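Local coordinates for protein rubber oxygenase (Streptomyces sp., PDB 5O1L) that cleaves the cis-1,4-polyisoprene chains of rubber oxidatively, using a non-covalently bound b-type heme to add dioxygen across their double bonds, at residues A169-Y173 / F385-L390; I175-Y181 / V260-S264. All blocks are in the same frame, centred on the assembly; numbering follows the deposited sequence.

Contact 1: residues A169-Y173 / F385-L390. With HEM (protoporphyrin IX containing Fe), chain C.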
loop_
_atom_site.group_PDB
_atom_site.type_symbol
_atom_site.label_atom_id
_atom_site.label_comp_id
_atom_site.label_asym_id
_atom_site.label_seq_id
_atom_site.Cartn_x
_atom_site.Cartn_y
_atom_site.Cartn_z
ATOM N N ALA A 169 4.668 -0.451 -6.257
ATOM C CA ALA A 169 3.846 -1.604 -6.610
ATOM C C ALA A 169 3.940 -2.742 -5.588
ATOM O O ALA A 169 3.006 -3.557 -5.518
ATOM C CB ALA A 169 4.135 -2.087 -8.040
ATOM N N ARG A 170 4.953 -2.759 -4.753
ATOM C CA ARG A 170 5.118 -3.773 -3.727
ATOM C C ARG A 170 4.444 -3.400 -2.391
ATOM O O ARG A 170 4.524 -4.173 -1.434
ATOM C CB ARG A 170 6.594 -4.033 -3.496
ATOM C CG ARG A 170 7.184 -4.940 -4.570
ATOM C CD ARG A 170 8.488 -5.548 -4.114
ATOM N NE ARG A 170 9.611 -4.649 -4.249
ATOM C CZ ARG A 170 10.230 -4.376 -5.395
ATOM N NH1 ARG A 170 9.824 -4.882 -6.559
ATOM N NH2 ARG A 170 11.240 -3.562 -5.373
ATOM N N LEU A 171 3.793 -2.250 -2.327
ATOM C CA LEU A 171 3.138 -1.930 -1.089
ATOM C C LEU A 171 2.034 -2.966 -0.944
ATOM O O LEU A 171 1.282 -3.367 -1.931
ATOM C CB LEU A 171 2.574 -0.518 -0.992
ATOM C CG LEU A 171 3.513 0.643 -1.153
ATOM C CD1 LEU A 171 2.701 1.913 -1.029
ATOM C CD2 LEU A 171 4.649 0.551 -0.164
ATOM N N GLY A 172 1.904 -3.373 0.281
ATOM C CA GLY A 172 1.039 -4.437 0.691
ATOM C C GLY A 172 1.822 -5.662 1.059
ATOM O O GLY A 172 1.432 -6.406 1.920
ATOM N N TYR A 173 2.928 -5.944 0.368
ATOM C CA TYR A 173 3.662 -7.158 0.673
ATOM C C TYR A 173 4.272 -7.222 2.032
ATOM O O TYR A 173 4.221 -8.251 2.662
ATOM C CB TYR A 173 4.753 -7.405 -0.419
ATOM C CG TYR A 173 4.290 -7.976 -1.723
ATOM C CD1 TYR A 173 3.530 -7.275 -2.597
ATOM C CD2 TYR A 173 4.639 -9.261 -2.064
ATOM C CE1 TYR A 173 3.105 -7.790 -3.819
ATOM C CE2 TYR A 173 4.179 -9.818 -3.240
ATOM C CZ TYR A 173 3.459 -9.085 -4.104
ATOM O OH TYR A 173 3.006 -9.601 -5.337
ATOM N N PHE A 385 5.307 -13.881 -10.771
ATOM C CA PHE A 385 5.340 -12.458 -10.416
ATOM C C PHE A 385 5.306 -12.269 -8.894
ATOM O O PHE A 385 6.127 -11.504 -8.344
ATOM C CB PHE A 385 4.162 -11.733 -11.104
ATOM C CG PHE A 385 3.870 -10.363 -10.665
ATOM C CD1 PHE A 385 4.634 -9.314 -11.134
ATOM C CD2 PHE A 385 2.874 -10.090 -9.764
ATOM C CE1 PHE A 385 4.394 -8.013 -10.702
ATOM C CE2 PHE A 385 2.589 -8.800 -9.404
ATOM C CZ PHE A 385 3.352 -7.782 -9.845
ATOM N N VAL A 386 4.391 -12.912 -8.219
ATOM C CA VAL A 386 4.268 -12.754 -6.784
ATOM C C VAL A 386 5.563 -13.233 -6.092
ATOM O O VAL A 386 6.041 -12.552 -5.170
ATOM C CB VAL A 386 2.990 -13.455 -6.252
ATOM C CG1 VAL A 386 3.006 -13.346 -4.730
ATOM C CG2 VAL A 386 1.779 -12.717 -6.820
ATOM N N LEU A 387 6.107 -14.367 -6.508
ATOM C CA LEU A 387 7.339 -14.865 -5.923
ATOM C C LEU A 387 8.467 -13.908 -6.136
ATOM O O LEU A 387 9.287 -13.682 -5.210
ATOM C CB LEU A 387 7.657 -16.226 -6.505
ATOM C CG LEU A 387 6.758 -17.358 -6.133
ATOM C CD1 LEU A 387 7.269 -18.543 -6.947
ATOM C CD2 LEU A 387 6.731 -17.698 -4.626
ATOM N N LEU A 388 8.533 -13.287 -7.298
ATOM C CA LEU A 388 9.590 -12.318 -7.556
ATOM C C LEU A 388 9.413 -11.086 -6.657
ATOM O O LEU A 388 10.412 -10.561 -6.141
ATOM C CB LEU A 388 9.696 -11.946 -9.007
ATOM C CG LEU A 388 10.208 -13.087 -9.877
ATOM C CD1 LEU A 388 9.962 -12.838 -11.364
ATOM C CD2 LEU A 388 11.712 -13.430 -9.641
ATOM N N PHE A 389 8.190 -10.615 -6.428
ATOM C CA PHE A 389 7.967 -9.477 -5.530
ATOM C C PHE A 389 8.193 -9.855 -4.097
ATOM O O PHE A 389 8.647 -8.997 -3.350
ATOM C CB PHE A 389 6.563 -8.904 -5.744
ATOM C CG PHE A 389 6.489 -7.821 -6.770
ATOM C CD1 PHE A 389 7.341 -7.781 -7.871
ATOM C CD2 PHE A 389 5.511 -6.831 -6.650
ATOM C CE1 PHE A 389 7.282 -6.757 -8.790
ATOM C CE2 PHE A 389 5.433 -5.811 -7.601
ATOM C CZ PHE A 389 6.322 -5.782 -8.672
ATOM N N LEU A 390 7.953 -11.097 -3.682
ATOM C CA LEU A 390 8.404 -11.559 -2.372
ATOM C C LEU A 390 9.934 -11.562 -2.269
ATOM O O LEU A 390 10.474 -11.068 -1.280
ATOM C CB LEU A 390 7.889 -12.962 -2.040
ATOM C CG LEU A 390 6.428 -13.160 -1.704
ATOM C CD1 LEU A 390 6.092 -14.652 -1.674
ATOM C CD2 LEU A 390 6.154 -12.554 -0.339
HETATM C CHA HEM C . 7.980 6.234 0.806
HETATM C CHB HEM C . 4.654 3.123 2.152
HETATM C CHC HEM C . 1.288 6.482 1.590
HETATM C CHD HEM C . 4.491 9.180 -0.701
HETATM C C1A HEM C . 7.321 5.151 1.270
HETATM C C2A HEM C . 8.022 3.944 1.646
HETATM C C3A HEM C . 7.079 3.054 1.984
HETATM C C4A HEM C . 5.835 3.669 1.888
HETATM C CMA HEM C . 7.371 1.635 2.407
HETATM C CAA HEM C . 9.547 3.681 1.641
HETATM C CBA HEM C . 10.001 3.274 0.226
HETATM C CGA HEM C . 11.327 2.608 0.304
HETATM O O1A HEM C . 12.265 3.405 0.421
HETATM O O2A HEM C . 11.403 1.319 0.275
HETATM C C1B HEM C . 3.433 3.790 2.152
HETATM C C2B HEM C . 2.221 3.160 2.551
HETATM C C3B HEM C . 1.257 4.060 2.437
HETATM C C4B HEM C . 1.859 5.279 1.920
HETATM C CMB HEM C . 2.044 1.739 3.043
HETATM C CAB HEM C . -0.149 4.099 2.753
HETATM C CBB HEM C . -0.934 3.046 3.319
HETATM C C1C HEM C . 1.865 7.541 0.907
HETATM C C2C HEM C . 1.077 8.621 0.341
HETATM C C3C HEM C . 2.018 9.377 -0.278
HETATM C C4C HEM C . 3.291 8.692 -0.138
HETATM C CMC HEM C . -0.390 8.870 0.541
HETATM C CAC HEM C . 1.804 10.615 -1.044
HETATM C CBC HEM C . 0.670 11.413 -1.167
HETATM C C1D HEM C . 5.713 8.596 -0.492
HETATM C C2D HEM C . 6.990 9.183 -0.946
HETATM C C3D HEM C . 7.968 8.381 -0.540
HETATM C C4D HEM C . 7.318 7.304 0.210
HETATM C CMD HEM C . 7.049 10.405 -1.783
HETATM C CAD HEM C . 9.484 8.544 -0.805
HETATM C CBD HEM C . 9.777 7.906 -2.158
HETATM C CGD HEM C . 11.258 8.120 -2.486
HETATM O O1D HEM C . 11.963 7.093 -2.609
HETATM O O2D HEM C . 11.784 9.257 -2.631
HETATM N NA HEM C . 5.986 4.980 1.454
HETATM N NB HEM C . 3.136 5.037 1.764
HETATM N NC HEM C . 3.196 7.560 0.596
HETATM N ND HEM C . 5.971 7.505 0.271
HETATM FE FE HEM C . 4.580 6.298 1.039
#
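Y173 holds CG anti to its carbonyl carbon (chi1 -78°), while F389 is turned past the usual staggered position (chi1 -91°), and their rings meet as an offset edge-to-face pair that packs the loop after helix 161-169 against helix 373-393 in the all-helical rubber oxygenase fold. The ring planes stand at 62°, with the edge of F389 turned to the face of Y173. The same Y173 face also takes F389 CB, 3.5 Å from CZ. At its far end the phenol settles beside V386, whose CG2 lies 3.7 Å from OH; OH also makes a weak hydrogen bond to the carbonyl of G131. Nearer the backbone, L390 CD2 touches CD2 of the ring. F385 CE1 lies on one face of F389, and in one of its two modelled conformers R170 lays its aliphatic part and NH1 across the other. In that conformer the guanidinium, nearly perpendicular to the ring, offers at most a weak cation-pi attraction, CZ being 5.1 Å from the centroid. On the heme side of the loop, L171 touches the porphyrin, CD2 lying 3.5 Å from CHB of the heme. At the rim of the F389 ring, CE2 meets the methyl of A169, whose CB is 4.0 Å away.

Contact 2: residues I175-Y181 / V260-S264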
loop_
_atom_site.group_PDB
_atom_site.type_symbol
_atom_site.label_atom_id
_atom_site.label_comp_id
_atom_site.label_asym_id
_atom_site.label_seq_id
_atom_site.Cartn_x
_atom_site.Cartn_y
_atom_site.Cartn_z
ATOM N N ILE A 175 3.256 -5.432 4.700
ATOM C CA ILE A 175 2.176 -5.495 5.667
ATOM C C ILE A 175 1.581 -6.883 5.775
ATOM O O ILE A 175 1.196 -7.326 6.842
ATOM C CB ILE A 175 1.142 -4.396 5.282
ATOM C CG1 ILE A 175 1.680 -3.005 5.644
ATOM C CG2 ILE A 175 -0.218 -4.648 5.940
ATOM C CD1 ILE A 175 1.071 -1.840 4.887
ATOM N N GLY A 176 1.483 -7.565 4.640
ATOM C CA GLY A 176 0.950 -8.910 4.568
ATOM C C GLY A 176 1.919 -10.013 4.792
ATOM O O GLY A 176 1.633 -11.146 4.554
ATOM N N ASP A 177 3.094 -9.680 5.284
ATOM C CA ASP A 177 4.119 -10.671 5.516
ATOM C C ASP A 177 3.690 -11.683 6.547
ATOM O O ASP A 177 3.035 -11.392 7.555
ATOM C CB ASP A 177 5.429 -9.995 5.972
ATOM C CG ASP A 177 6.575 -10.956 6.087
ATOM O OD1 ASP A 177 7.127 -11.429 5.058
ATOM O OD2 ASP A 177 6.942 -11.287 7.215
ATOM N N LEU A 178 4.111 -12.934 6.351
ATOM C CA LEU A 178 3.765 -14.004 7.228
ATOM C C LEU A 178 4.204 -13.862 8.677
ATOM O O LEU A 178 3.576 -14.367 9.590
ATOM C CB LEU A 178 4.304 -15.335 6.646
ATOM C CG LEU A 178 3.818 -16.571 7.257
ATOM C CD1 LEU A 178 2.310 -16.730 7.453
ATOM C CD2 LEU A 178 4.437 -17.753 6.414
ATOM N N ASP A 179 5.283 -13.093 8.892
ATOM C CA ASP A 179 5.817 -12.876 10.208
ATOM C C ASP A 179 5.693 -11.450 10.709
ATOM O O ASP A 179 6.403 -11.014 11.632
ATOM C CB ASP A 179 7.331 -13.218 10.171
ATOM C CG ASP A 179 7.637 -14.579 9.556
ATOM O OD1 ASP A 179 7.359 -15.497 10.295
ATOM O OD2 ASP A 179 7.956 -14.644 8.395
ATOM N N ALA A 180 4.848 -10.665 10.024
ATOM C CA ALA A 180 4.890 -9.198 10.113
ATOM C C ALA A 180 5.100 -8.668 11.508
ATOM O O ALA A 180 6.026 -7.832 11.710
ATOM C CB ALA A 180 3.628 -8.609 9.512
ATOM N N TYR A 181 4.300 -9.066 12.471
ATOM C CA TYR A 181 4.320 -8.521 13.790
ATOM C C TYR A 181 4.867 -9.468 14.850
ATOM O O TYR A 181 4.786 -9.173 16.045
ATOM C CB TYR A 181 2.920 -7.945 14.197
ATOM C CG TYR A 181 2.548 -6.742 13.358
ATOM C CD1 TYR A 181 3.138 -5.543 13.603
ATOM C CD2 TYR A 181 1.686 -6.823 12.283
ATOM C CE1 TYR A 181 2.896 -4.382 12.849
ATOM C CE2 TYR A 181 1.393 -5.641 11.532
ATOM C CZ TYR A 181 2.034 -4.442 11.836
ATOM O OH TYR A 181 1.725 -3.328 11.090
ATOM N N VAL A 260 -5.073 -6.563 10.535
ATOM C CA VAL A 260 -3.683 -6.299 10.084
ATOM C C VAL A 260 -3.559 -4.921 9.500
ATOM O O VAL A 260 -2.586 -4.191 9.805
ATOM C CB VAL A 260 -3.233 -7.377 9.097
ATOM C CG1 VAL A 260 -1.912 -7.021 8.439
ATOM C CG2 VAL A 260 -3.157 -8.742 9.687
ATOM N N TRP A 261 -4.447 -4.520 8.627
ATOM C CA TRP A 261 -4.426 -3.211 7.992
ATOM C C TRP A 261 -4.718 -2.089 8.939
ATOM O O TRP A 261 -4.161 -0.998 8.822
ATOM C CB TRP A 261 -5.260 -3.199 6.701
ATOM C CG TRP A 261 -4.566 -3.892 5.611
ATOM C CD1 TRP A 261 -4.569 -5.199 5.257
ATOM C CD2 TRP A 261 -3.585 -3.240 4.756
ATOM N NE1 TRP A 261 -3.655 -5.398 4.223
ATOM C CE2 TRP A 261 -3.100 -4.213 3.880
ATOM C CE3 TRP A 261 -3.142 -1.960 4.657
ATOM C CZ2 TRP A 261 -2.138 -3.916 2.899
ATOM C CZ3 TRP A 261 -2.245 -1.637 3.674
ATOM C CH2 TRP A 261 -1.718 -2.639 2.838
ATOM N N GLN A 262 -5.539 -2.293 9.956
ATOM C CA GLN A 262 -5.801 -1.265 10.955
ATOM C C GLN A 262 -4.532 -1.019 11.797
ATOM O O GLN A 262 -4.145 0.129 11.981
ATOM C CB GLN A 262 -6.965 -1.681 11.867
ATOM C CG GLN A 262 -8.366 -1.727 11.257
ATOM C CD GLN A 262 -9.341 -2.439 12.134
ATOM O OE1 GLN A 262 -9.031 -3.417 12.825
ATOM N NE2 GLN A 262 -10.568 -1.905 12.098
ATOM N N VAL A 263 -3.924 -2.095 12.304
ATOM C CA VAL A 263 -2.753 -1.939 13.107
ATOM C C VAL A 263 -1.665 -1.312 12.252
ATOM O O VAL A 263 -0.961 -0.418 12.703
ATOM C CB VAL A 263 -2.319 -3.278 13.656
ATOM C CG1 VAL A 263 -0.887 -3.226 14.238
ATOM C CG2 VAL A 263 -3.322 -3.820 14.681
ATOM N N SER A 264 -1.569 -1.732 10.986
ATOM C CA SER A 264 -0.493 -1.171 10.147
ATOM C C SER A 264 -0.695 0.301 9.903
ATOM O O SER A 264 0.276 1.063 9.910
ATOM C CB SER A 264 -0.415 -1.923 8.854
ATOM O OG SER A 264 -0.080 -3.300 9.051
#
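I175 packs its two branches on W261, V260 and S264 of helix 251-267. Its CB stands 4.1 Å from W261 CZ2, at the start of the indole surface. From there CG2, anti to the backbone N, goes over the W261 face and sits 3.7 Å from the centroid of the six-membered ring, a CH-pi contact that also brings it against V260 CG1 and S264 OG. The other branch leaves through CG1, which meets S264 CB and OG, and ends in CD1, 3.5 Å from W261 CZ3. The indole is fixed from elsewhere too, its NE1 being hydrogen-bonded to Y134 OH.

Farther along the loop, Y181 OH donates to S264 OG over 2.7 Å, with the serine oxygen in the plane of the phenol ring; V263 CG1 lies over one face of that ring. S264 OG passes the link on to V260 O at 2.8 Å, a carbonyl that the S264 backbone N reaches from the opposite face. Replacing Y181 by a phenylalanine would probably leave S264 OG without its donor and cut this relay from loop to helix backbone. Between I175 and Y181 the chain reverses from D177 to A180, and D177 OD2 accepts from D179 N at 3.0 Å. An Asx turn within a type I beta turn thus links I175, whose side chain comes within about 4 Å of the heme between nearest atoms, to Y181; the whole belongs to the heme-binding catalytic domain of rubber oxygenase.

How the contacts relate
Contacts 1 and 2 show how a single irregular connection can join distant parts of a helical fold. Residues 169-173 and 175-181 run in turn from the end of helix 161-169 toward helix 187-204, which carries H198, the probable axial ligand of the heme iron. The first segment packs on helix 373-393 near the C-terminus, the second on helix 251-267, so the partners come in the reverse order and contact 2 falls within the span of chain that contact 1 closes. Their centres are 14 Å apart, yet they touch: G172 CA packs 3.9 Å from W261 CZ2. The connection, which touches the heme through L171 and comes close to it at I175, is thus packed on two helices far apart in sequence.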